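Local coordinates for uncharacterized protein MJ0754 (Methanocaldococcus jannaschii, PDB 3Q4N) that is of unknown function but binds metal and has a ferritin-like four-helix bundle, consistent with a dinuclear metal centre, at residues 11-24 against 122-136. Residues are numbered along the deposited sequence; the frame is centred on the assembly and turned at random.
Sequences QPISEEEKEGLIEM and KWINKTDNEDIKFVY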
ATOM      1  N   GLN B  11      12.272  25.505  -1.445  1.00 89.37           N
ATOM      2  CA  GLN B  11      12.474  24.913  -0.114  1.00 88.90           C
ATOM      3  C   GLN B  11      13.389  23.667  -0.049  1.00 88.12           C
ATOM      4  O   GLN B  11      13.913  23.216  -1.078  1.00 87.83           O
ATOM      5  CB  GLN B  11      11.111  24.625   0.530  1.00 89.14           C
ATOM      6  CG  GLN B  11      10.407  25.874   1.036  1.00 89.64           C
ATOM      7  CD  GLN B  11       8.983  25.609   1.477  1.00 90.32           C
ATOM      8  OE1 GLN B  11       8.736  25.012   2.541  1.00 89.53           O
ATOM      9  NE2 GLN B  11       8.027  26.073   0.667  1.00 90.04           N
ATOM     10  N   PRO B  12      13.614  23.141   1.179  1.00 87.46           N
ATOM     11  CA  PRO B  12      14.402  21.905   1.452  1.00 86.75           C
ATOM     12  C   PRO B  12      13.842  20.531   0.919  1.00 85.93           C
ATOM     13  O   PRO B  12      12.922  19.939   1.525  1.00 85.95           O
ATOM     14  CB  PRO B  12      14.515  21.902   2.996  1.00 86.98           C
ATOM     15  CG  PRO B  12      13.438  22.885   3.497  1.00 86.67           C
ATOM     16  CD  PRO B  12      13.361  23.916   2.420  1.00 87.19           C
ATOM     17  N   ILE B  13      14.414  20.027  -0.182  1.00 84.56           N
ATOM     18  CA  ILE B  13      14.018  18.720  -0.765  1.00 83.19           C
ATOM     19  C   ILE B  13      14.989  17.580  -0.393  1.00 82.37           C
ATOM     20  O   ILE B  13      16.204  17.758  -0.436  1.00 82.41           O
ATOM     21  CB  ILE B  13      13.834  18.791  -2.323  1.00 82.89           C
ATOM     22  CG1 ILE B  13      12.835  17.747  -2.802  1.00 82.73           C
ATOM     23  CG2 ILE B  13      15.153  18.618  -3.076  1.00 82.86           C
ATOM     24  CD1 ILE B  13      11.426  18.262  -2.886  1.00 82.57           C
ATOM     25  N   SER B  14      14.440  16.418  -0.044  1.00 81.28           N
ATOM     26  CA  SER B  14      15.232  15.243   0.317  1.00 80.21           C
ATOM     27  C   SER B  14      15.100  14.110  -0.697  1.00 79.86           C
ATOM     28  O   SER B  14      14.355  14.208  -1.672  1.00 79.10           O
ATOM     29  CB  SER B  14      14.802  14.725   1.680  1.00 80.20           C
ATOM     30  OG  SER B  14      13.723  13.818   1.552  1.00 79.69           O
ATOM     31  N   GLU B  15      15.814  13.022  -0.427  1.00 79.68           N
ATOM     32  CA  GLU B  15      15.876  11.882  -1.337  1.00 79.57           C
ATOM     33  C   GLU B  15      14.584  11.124  -1.508  1.00 79.44           C
ATOM     34  O   GLU B  15      14.138  10.976  -2.642  1.00 79.69           O
ATOM     35  CB  GLU B  15      17.027  10.948  -0.975  1.00 79.65           C
ATOM     36  CG  GLU B  15      18.245  11.173  -1.832  1.00 80.51           C
ATOM     37  CD  GLU B  15      18.199  12.513  -2.580  1.00 82.06           C
ATOM     38  OE1 GLU B  15      18.151  13.591  -1.932  1.00 82.43           O
ATOM     39  OE2 GLU B  15      18.205  12.483  -3.829  1.00 82.38           O
ATOM     40  N   GLU B  16      13.982  10.640  -0.416  1.00 79.18           N
ATOM     41  CA  GLU B  16      12.650  10.036  -0.538  1.00 79.37           C
ATOM     42  C   GLU B  16      11.580  11.066  -0.935  1.00 78.44           C
ATOM     43  O   GLU B  16      10.702  10.735  -1.719  1.00 78.90           O
ATOM     44  CB  GLU B  16      12.229   9.070   0.606  1.00 79.79           C
ATOM     45  CG  GLU B  16      12.231   9.614   2.026  1.00 84.33           C
ATOM     46  CD  GLU B  16      13.656   9.723   2.626  1.00 90.44           C
ATOM     47  OE1 GLU B  16      14.547  10.362   1.993  1.00 90.93           O
ATOM     48  OE2 GLU B  16      13.882   9.173   3.741  1.00 92.46           O
ATOM     49  N   GLU B  17      11.681  12.313  -0.465  1.00 77.33           N
ATOM     50  CA  GLU B  17      10.861  13.406  -1.029  1.00 76.28           C
ATOM     51  C   GLU B  17      10.962  13.433  -2.566  1.00 75.50           C
ATOM     52  O   GLU B  17       9.935  13.504  -3.253  1.00 75.31           O
ATOM     53  CB  GLU B  17      11.268  14.783  -0.471  1.00 76.59           C
ATOM     54  CG  GLU B  17      10.682  15.184   0.906  1.00 77.13           C
ATOM     55  CD  GLU B  17      11.207  16.552   1.422  1.00 78.91           C
ATOM     56  OE1 GLU B  17      12.406  16.867   1.238  1.00 79.96           O
ATOM     57  OE2 GLU B  17      10.427  17.320   2.035  1.00 78.98           O
ATOM     58  N   LYS B  18      12.196  13.385  -3.087  1.00 74.64           N
ATOM     59  CA  LYS B  18      12.469  13.250  -4.529  1.00 73.71           C
ATOM     60  C   LYS B  18      11.763  12.027  -5.069  1.00 72.69           C
ATOM     61  O   LYS B  18      10.961  12.124  -6.004  1.00 72.30           O
ATOM     62  CB  LYS B  18      13.973  13.094  -4.829  1.00 73.89           C
ATOM     63  CG  LYS B  18      14.771  14.390  -4.947  1.00 75.33           C
ATOM     64  CD  LYS B  18      16.112  14.185  -5.691  1.00 77.31           C
ATOM     65  CE  LYS B  18      17.255  15.104  -5.172  1.00 77.74           C
ATOM     66  NZ  LYS B  18      16.993  16.593  -5.203  1.00 79.20           N
ATOM     67  N   GLU B  19      12.068  10.884  -4.456  1.00 71.54           N
ATOM     68  CA  GLU B  19      11.556   9.586  -4.888  1.00 70.96           C
ATOM     69  C   GLU B  19      10.036   9.543  -5.013  1.00 70.42           C
ATOM     70  O   GLU B  19       9.503   8.943  -5.951  1.00 70.33           O
ATOM     71  CB  GLU B  19      12.015   8.490  -3.938  1.00 70.76           C
ATOM     72  CG  GLU B  19      11.377   7.151  -4.232  1.00 71.98           C
ATOM     73  CD  GLU B  19      11.784   6.049  -3.250  1.00 75.30           C
ATOM     74  OE1 GLU B  19      11.083   5.007  -3.289  1.00 76.84           O
ATOM     75  OE2 GLU B  19      12.781   6.207  -2.468  1.00 73.80           O
ATOM     76  N   GLY B  20       9.356  10.170  -4.055  1.00 69.74           N
ATOM     77  CA  GLY B  20       7.901  10.233  -4.035  1.00 69.41           C
ATOM     78  C   GLY B  20       7.358  10.946  -5.256  1.00 69.30           C
ATOM     79  O   GLY B  20       6.598  10.366  -6.057  1.00 69.10           O
ATOM     80  N   LEU B  21       7.753  12.213  -5.383  1.00 68.89           N
ATOM     81  CA  LEU B  21       7.515  12.989  -6.588  1.00 68.21           C
ATOM     82  C   LEU B  21       7.585  12.144  -7.884  1.00 67.46           C
ATOM     83  O   LEU B  21       6.597  12.085  -8.624  1.00 67.32           O
ATOM     84  CB  LEU B  21       8.490  14.165  -6.637  1.00 68.56           C
ATOM     85  CG  LEU B  21       8.179  15.456  -5.853  1.00 69.98           C
ATOM     86  CD1 LEU B  21       8.905  16.646  -6.496  1.00 69.85           C
ATOM     87  CD2 LEU B  21       6.673  15.786  -5.741  1.00 70.91           C
ATOM     88  N   ILE B  22       8.723  11.483  -8.136  1.00 66.20           N
ATOM     89  CA  ILE B  22       8.869  10.594  -9.297  1.00 65.20           C
ATOM     90  C   ILE B  22       7.706   9.607  -9.355  1.00 65.37           C
ATOM     91  O   ILE B  22       7.082   9.415 -10.404  1.00 65.50           O
ATOM     92  CB  ILE B  22      10.206   9.791  -9.299  1.00 64.49           C
ATOM     93  CG1 ILE B  22      11.392  10.676  -9.632  1.00 63.39           C
ATOM     94  CG2 ILE B  22      10.185   8.714 -10.345  1.00 64.79           C
ATOM     95  CD1 ILE B  22      12.322  10.904  -8.485  1.00 62.10           C
ATOM     96  N   GLU B  23       7.411   8.985  -8.221  1.00 65.32           N
ATOM     97  CA  GLU B  23       6.489   7.859  -8.210  1.00 65.49           C
ATOM     98  C   GLU B  23       5.078   8.342  -8.471  1.00 64.73           C
ATOM     99  O   GLU B  23       4.320   7.718  -9.235  1.00 64.47           O
ATOM    100  CB  GLU B  23       6.559   7.126  -6.875  1.00 65.91           C
ATOM    101  CG  GLU B  23       6.355   5.619  -6.988  1.00 69.23           C
ATOM    102  CD  GLU B  23       6.303   4.945  -5.617  1.00 74.64           C
ATOM    103  OE1 GLU B  23       7.217   4.117  -5.325  1.00 76.86           O
ATOM    104  OE2 GLU B  23       5.360   5.256  -4.830  1.00 75.12           O
ATOM    105  N   MET B  24       4.752   9.471  -7.839  1.00 63.70           N
ATOM    106  CA  MET B  24       3.448  10.069  -7.945  1.00 62.49           C
ATOM    107  C   MET B  24       3.182  10.603  -9.336  1.00 62.51           C
ATOM    108  O   MET B  24       2.052  10.550  -9.812  1.00 62.18           O
ATOM    109  CB  MET B  24       3.318  11.175  -6.929  1.00 62.15           C
ATOM    110  CG  MET B  24       3.028  10.679  -5.519  1.00 61.23           C
ATOM    111  SD  MET B  24       1.717   9.443  -5.363  1.00 56.98           S
ATOM    112  CE  MET B  24       0.300  10.174  -6.132  1.00 55.83           C
ATOM    113  N   LYS B 122       0.580   8.012   2.495  1.00 65.68           N
ATOM    114  CA  LYS B 122       1.915   7.432   2.660  1.00 65.31           C
ATOM    115  C   LYS B 122       3.006   8.466   2.407  1.00 65.22           C
ATOM    116  O   LYS B 122       3.895   8.644   3.243  1.00 65.26           O
ATOM    117  CB  LYS B 122       2.051   6.239   1.712  1.00 65.39           C
ATOM    118  CG  LYS B 122       3.427   5.640   1.510  1.00 64.84           C
ATOM    119  CD  LYS B 122       3.338   4.705   0.303  1.00 65.53           C
ATOM    120  CE  LYS B 122       4.517   3.753   0.183  1.00 65.99           C
ATOM    121  NZ  LYS B 122       5.705   4.268  -0.610  1.00 65.49           N
ATOM    122  N   TRP B 123       2.907   9.172   1.278  1.00 65.09           N
ATOM    123  CA  TRP B 123       3.903  10.176   0.876  1.00 65.33           C
ATOM    124  C   TRP B 123       3.881  11.512   1.633  1.00 66.08           C
ATOM    125  O   TRP B 123       4.937  12.068   1.959  1.00 65.88           O
ATOM    126  CB  TRP B 123       3.832  10.434  -0.624  1.00 64.62           C
ATOM    127  CG  TRP B 123       4.357   9.309  -1.472  1.00 63.90           C
ATOM    128  CD1 TRP B 123       3.669   8.615  -2.437  1.00 63.75           C
ATOM    129  CD2 TRP B 123       5.678   8.754  -1.448  1.00 62.38           C
ATOM    130  NE1 TRP B 123       4.478   7.660  -3.003  1.00 63.07           N
ATOM    131  CE2 TRP B 123       5.714   7.720  -2.414  1.00 62.22           C
ATOM    132  CE3 TRP B 123       6.833   9.026  -0.702  1.00 61.29           C
ATOM    133  CZ2 TRP B 123       6.857   6.959  -2.649  1.00 61.45           C
ATOM    134  CZ3 TRP B 123       7.970   8.268  -0.940  1.00 61.39           C
ATOM    135  CH2 TRP B 123       7.974   7.249  -1.902  1.00 61.70           C
ATOM    136  N   ILE B 124       2.685  12.029   1.892  1.00 67.37           N
ATOM    137  CA  ILE B 124       2.521  13.221   2.700  1.00 68.78           C
ATOM    138  C   ILE B 124       3.225  13.007   4.038  1.00 70.15           C
ATOM    139  O   ILE B 124       4.034  13.843   4.466  1.00 70.34           O
ATOM    140  CB  ILE B 124       1.037  13.533   2.930  1.00 68.74           C
ATOM    141  CG1 ILE B 124       0.444  14.186   1.693  1.00 67.97           C
ATOM    142  CG2 ILE B 124       0.843  14.432   4.162  1.00 69.06           C
ATOM    143  CD1 ILE B 124      -1.071  14.161   1.665  1.00 68.97           C
ATOM    144  N   ASN B 125       2.937  11.871   4.670  1.00 71.59           N
ATOM    145  CA  ASN B 125       3.513  11.511   5.965  1.00 73.23           C
ATOM    146  C   ASN B 125       5.036  11.479   5.990  1.00 74.09           C
ATOM    147  O   ASN B 125       5.657  11.722   7.027  1.00 73.85           O
ATOM    148  CB  ASN B 125       2.944  10.172   6.421  1.00 73.46           C
ATOM    149  CG  ASN B 125       1.535  10.305   6.985  1.00 74.86           C
ATOM    150  OD1 ASN B 125       0.546   9.941   6.337  1.00 75.67           O
ATOM    151  ND2 ASN B 125       1.439  10.847   8.196  1.00 75.55           N
ATOM    152  N   LYS B 126       5.626  11.190   4.837  1.00 75.59           N
ATOM    153  CA  LYS B 126       7.067  11.171   4.707  1.00 77.08           C
ATOM    154  C   LYS B 126       7.691  12.529   4.333  1.00 77.97           C
ATOM    155  O   LYS B 126       8.790  12.545   3.765  1.00 78.23           O
ATOM    156  CB  LYS B 126       7.471  10.133   3.667  1.00 77.28           C
ATOM    157  CG  LYS B 126       7.523   8.712   4.173  1.00 78.63           C
ATOM    158  CD  LYS B 126       8.866   8.086   3.771  1.00 81.82           C
ATOM    159  CE  LYS B 126       8.663   6.842   2.936  1.00 83.05           C
ATOM    160  NZ  LYS B 126       7.508   6.053   3.458  1.00 84.98           N
ATOM    161  N   THR B 127       7.026  13.653   4.645  1.00 78.84           N
ATOM    162  CA  THR B 127       7.588  14.992   4.314  1.00 79.68           C
ATOM    163  C   THR B 127       7.131  16.247   5.076  1.00 79.61           C
ATOM    164  O   THR B 127       5.964  16.368   5.472  1.00 79.77           O
ATOM    165  CB  THR B 127       7.421  15.349   2.800  1.00 80.12           C
ATOM    166  OG1 THR B 127       8.081  16.600   2.549  1.00 81.52           O
ATOM    167  CG2 THR B 127       5.932  15.480   2.383  1.00 79.91           C
ATOM    168  N   ASP B 128       8.051  17.207   5.216  1.00 79.29           N
ATOM    169  CA  ASP B 128       7.661  18.559   5.627  1.00 79.29           C
ATOM    170  C   ASP B 128       8.092  19.656   4.642  1.00 78.65           C
ATOM    171  O   ASP B 128       8.281  20.801   5.039  1.00 78.69           O
ATOM    172  CB  ASP B 128       8.134  18.910   7.055  1.00 79.58           C
ATOM    173  CG  ASP B 128       8.218  17.700   7.976  1.00 81.41           C
ATOM    174  OD1 ASP B 128       7.170  17.063   8.287  1.00 83.93           O
ATOM    175  OD2 ASP B 128       9.353  17.396   8.408  1.00 82.10           O
ATOM    176  N   ASN B 129       8.249  19.326   3.367  1.00 78.14           N
ATOM    177  CA  ASN B 129       8.373  20.378   2.350  1.00 77.92           C
ATOM    178  C   ASN B 129       6.998  20.988   2.108  1.00 78.31           C
ATOM    179  O   ASN B 129       6.156  20.378   1.461  1.00 78.43           O
ATOM    180  CB  ASN B 129       8.959  19.822   1.047  1.00 77.41           C
ATOM    181  CG  ASN B 129       9.049  20.860  -0.061  1.00 75.62           C
ATOM    182  OD1 ASN B 129       8.097  21.586  -0.329  1.00 71.78           O
ATOM    183  ND2 ASN B 129      10.197  20.904  -0.736  1.00 74.16           N
ATOM    184  N   GLU B 130       6.764  22.189   2.626  1.00 78.85           N
ATOM    185  CA  GLU B 130       5.426  22.788   2.570  1.00 79.43           C
ATOM    186  C   GLU B 130       4.785  22.943   1.149  1.00 79.11           C
ATOM    187  O   GLU B 130       3.561  23.015   1.030  1.00 79.33           O
ATOM    188  CB  GLU B 130       5.394  24.098   3.369  1.00 79.81           C
ATOM    189  CG  GLU B 130       4.003  24.458   3.923  1.00 82.46           C
ATOM    190  CD  GLU B 130       3.547  23.537   5.058  1.00 86.63           C
ATOM    191  OE1 GLU B 130       4.079  23.677   6.184  1.00 86.69           O
ATOM    192  OE2 GLU B 130       2.649  22.680   4.824  1.00 88.87           O
ATOM    193  N   ASP B 131       5.602  22.974   0.094  1.00 78.90           N
ATOM    194  CA  ASP B 131       5.119  22.982  -1.300  1.00 78.55           C
ATOM    195  C   ASP B 131       4.524  21.634  -1.715  1.00 78.06           C
ATOM    196  O   ASP B 131       3.334  21.531  -2.073  1.00 78.06           O
ATOM    197  CB  ASP B 131       6.264  23.310  -2.266  1.00 78.87           C
ATOM    198  CG  ASP B 131       6.599  24.784  -2.311  1.00 80.48           C
ATOM    199  OD1 ASP B 131       5.872  25.569  -1.651  1.00 80.71           O
ATOM    200  OD2 ASP B 131       7.594  25.146  -3.010  1.00 82.11           O
ATOM    201  N   ILE B 132       5.381  20.610  -1.703  1.00 77.13           N
ATOM    202  CA  ILE B 132       4.991  19.224  -1.936  1.00 75.94           C
ATOM    203  C   ILE B 132       3.708  18.944  -1.197  1.00 75.22           C
ATOM    204  O   ILE B 132       2.718  18.588  -1.836  1.00 75.09           O
ATOM    205  CB  ILE B 132       6.074  18.247  -1.434  1.00 76.04           C
ATOM    206  CG1 ILE B 132       7.228  18.150  -2.422  1.00 76.39           C
ATOM    207  CG2 ILE B 132       5.517  16.862  -1.254  1.00 76.20           C
ATOM    208  CD1 ILE B 132       7.868  19.466  -2.761  1.00 77.55           C
ATOM    209  N   LYS B 133       3.735  19.131   0.133  1.00 74.26           N
ATOM    210  CA  LYS B 133       2.594  18.874   1.014  1.00 73.74           C
ATOM    211  C   LYS B 133       1.294  19.421   0.447  1.00 73.35           C
ATOM    212  O   LYS B 133       0.298  18.705   0.361  1.00 73.32           O
ATOM    213  CB  LYS B 133       2.834  19.417   2.422  1.00 73.95           C
ATOM    214  CG  LYS B 133       2.940  18.346   3.513  1.00 74.77           C
ATOM    215  CD  LYS B 133       2.795  18.973   4.908  1.00 76.91           C
ATOM    216  CE  LYS B 133       2.907  17.936   6.026  1.00 77.41           C
ATOM    217  NZ  LYS B 133       3.103  18.615   7.333  1.00 77.79           N
ATOM    218  N   PHE B 134       1.322  20.679   0.021  1.00 73.02           N
ATOM    219  CA  PHE B 134       0.151  21.326  -0.593  1.00 72.33           C
ATOM    220  C   PHE B 134      -0.346  20.688  -1.901  1.00 71.97           C
ATOM    221  O   PHE B 134      -1.547  20.598  -2.110  1.00 72.34           O
ATOM    222  CB  PHE B 134       0.404  22.812  -0.811  1.00 71.98           C
ATOM    223  CG  PHE B 134      -0.783  23.549  -1.338  1.00 71.13           C
ATOM    224  CD1 PHE B 134      -1.899  23.752  -0.535  1.00 71.47           C
ATOM    225  CD2 PHE B 134      -0.781  24.056  -2.633  1.00 70.16           C
ATOM    226  CE1 PHE B 134      -3.003  24.452  -1.016  1.00 71.84           C
ATOM    227  CE2 PHE B 134      -1.878  24.745  -3.132  1.00 70.51           C
ATOM    228  CZ  PHE B 134      -2.997  24.949  -2.321  1.00 71.46           C
ATOM    229  N   VAL B 135       0.558  20.276  -2.785  1.00 71.35           N
ATOM    230  CA  VAL B 135       0.145  19.554  -3.998  1.00 70.92           C
ATOM    231  C   VAL B 135      -0.521  18.204  -3.660  1.00 71.02           C
ATOM    232  O   VAL B 135      -1.636  17.920  -4.105  1.00 71.28           O
ATOM    233  CB  VAL B 135       1.323  19.352  -4.937  1.00 70.67           C
ATOM    234  CG1 VAL B 135       0.974  18.397  -6.045  1.00 68.88           C
ATOM    235  CG2 VAL B 135       1.732  20.688  -5.487  1.00 71.40           C
ATOM    236  N   TYR B 136       0.147  17.388  -2.853  1.00 70.52           N
ATOM    237  CA  TYR B 136      -0.418  16.129  -2.433  1.00 70.12           C
ATOM    238  C   TYR B 136      -1.811  16.279  -1.811  1.00 70.48           C
ATOM    239  O   TYR B 136      -2.730  15.528  -2.148  1.00 70.35           O
ATOM    240  CB  TYR B 136       0.542  15.443  -1.481  1.00 69.83           C
ATOM    241  CG  TYR B 136       1.780  14.912  -2.155  1.00 69.07           C
ATOM    242  CD1 TYR B 136       2.841  14.421  -1.409  1.00 68.24           C
ATOM    243  CD2 TYR B 136       1.895  14.896  -3.548  1.00 69.28           C
ATOM    244  CE1 TYR B 136       3.995  13.921  -2.038  1.00 68.07           C
ATOM    245  CE2 TYR B 136       3.042  14.390  -4.189  1.00 68.01           C
ATOM    246  CZ  TYR B 136       4.086  13.906  -3.427  1.00 67.33           C
ATOM    247  OH  TYR B 136       5.215  13.410  -4.045  1.00 66.60           O
TER
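Trp123, near the end of helix 102-125, lays its indole flat against the backbone of helix 15-42 at Gly20. The CA of Gly20 stands 3.4 Å from the centroid of the six-membered ring of Trp123, almost exactly on the ring normal, a CH-pi contact with the backbone itself, since glycine has no side chain. The indole is a knob in the hole formed by Gly20, Glu23, Met24 and Glu19. Met24, bent at chi2 (-47°), brings SD to 3.6 Å from Trp123 CD1, an oblique Met-aromatic contact. The opposite face of the indole carries Lys122 NZ, offset toward the rim.

Farther along, Leu21 CD2 packs against Tyr136 CZ at 3.9 Å and also meets Ile132, while the CD1 atoms of Ile13 and Ile132 touch at 3.8 Å. Leu64 and Leu65 of helix 45-68 close over Leu21 and bring a third helix into this apolar layer.

Polar contacts flank the apolar ones. At the indole edge, Trp123 NE1 gives a weak hydrogen bond to Glu23 OE2 (3.1 Å), whereas Glu23 OE1 is salt-bridged to Lys86. In the turn between helices 102-125 and 130-155, Thr127 OG1 donates to the anti lone pair of Glu17 OE2 and accepts from Asn129 N (2.9 Å), an ST turn; Asn129 N also bonds weakly to Glu17 OE2. Glu17 also forms a capping box with Ser14. Asn129, its CG anti to the backbone N (chi1 177°), turns OD1 onto the N-terminus of helix 130-155, where it caps Ile132 N at 3.2 Å.

The carboxylate of Glu17 thus ties the start of helix 15-42 to the turn joining helices 102-125 and 130-155, and the two nearby helix N-termini would probably stabilise its negative charge.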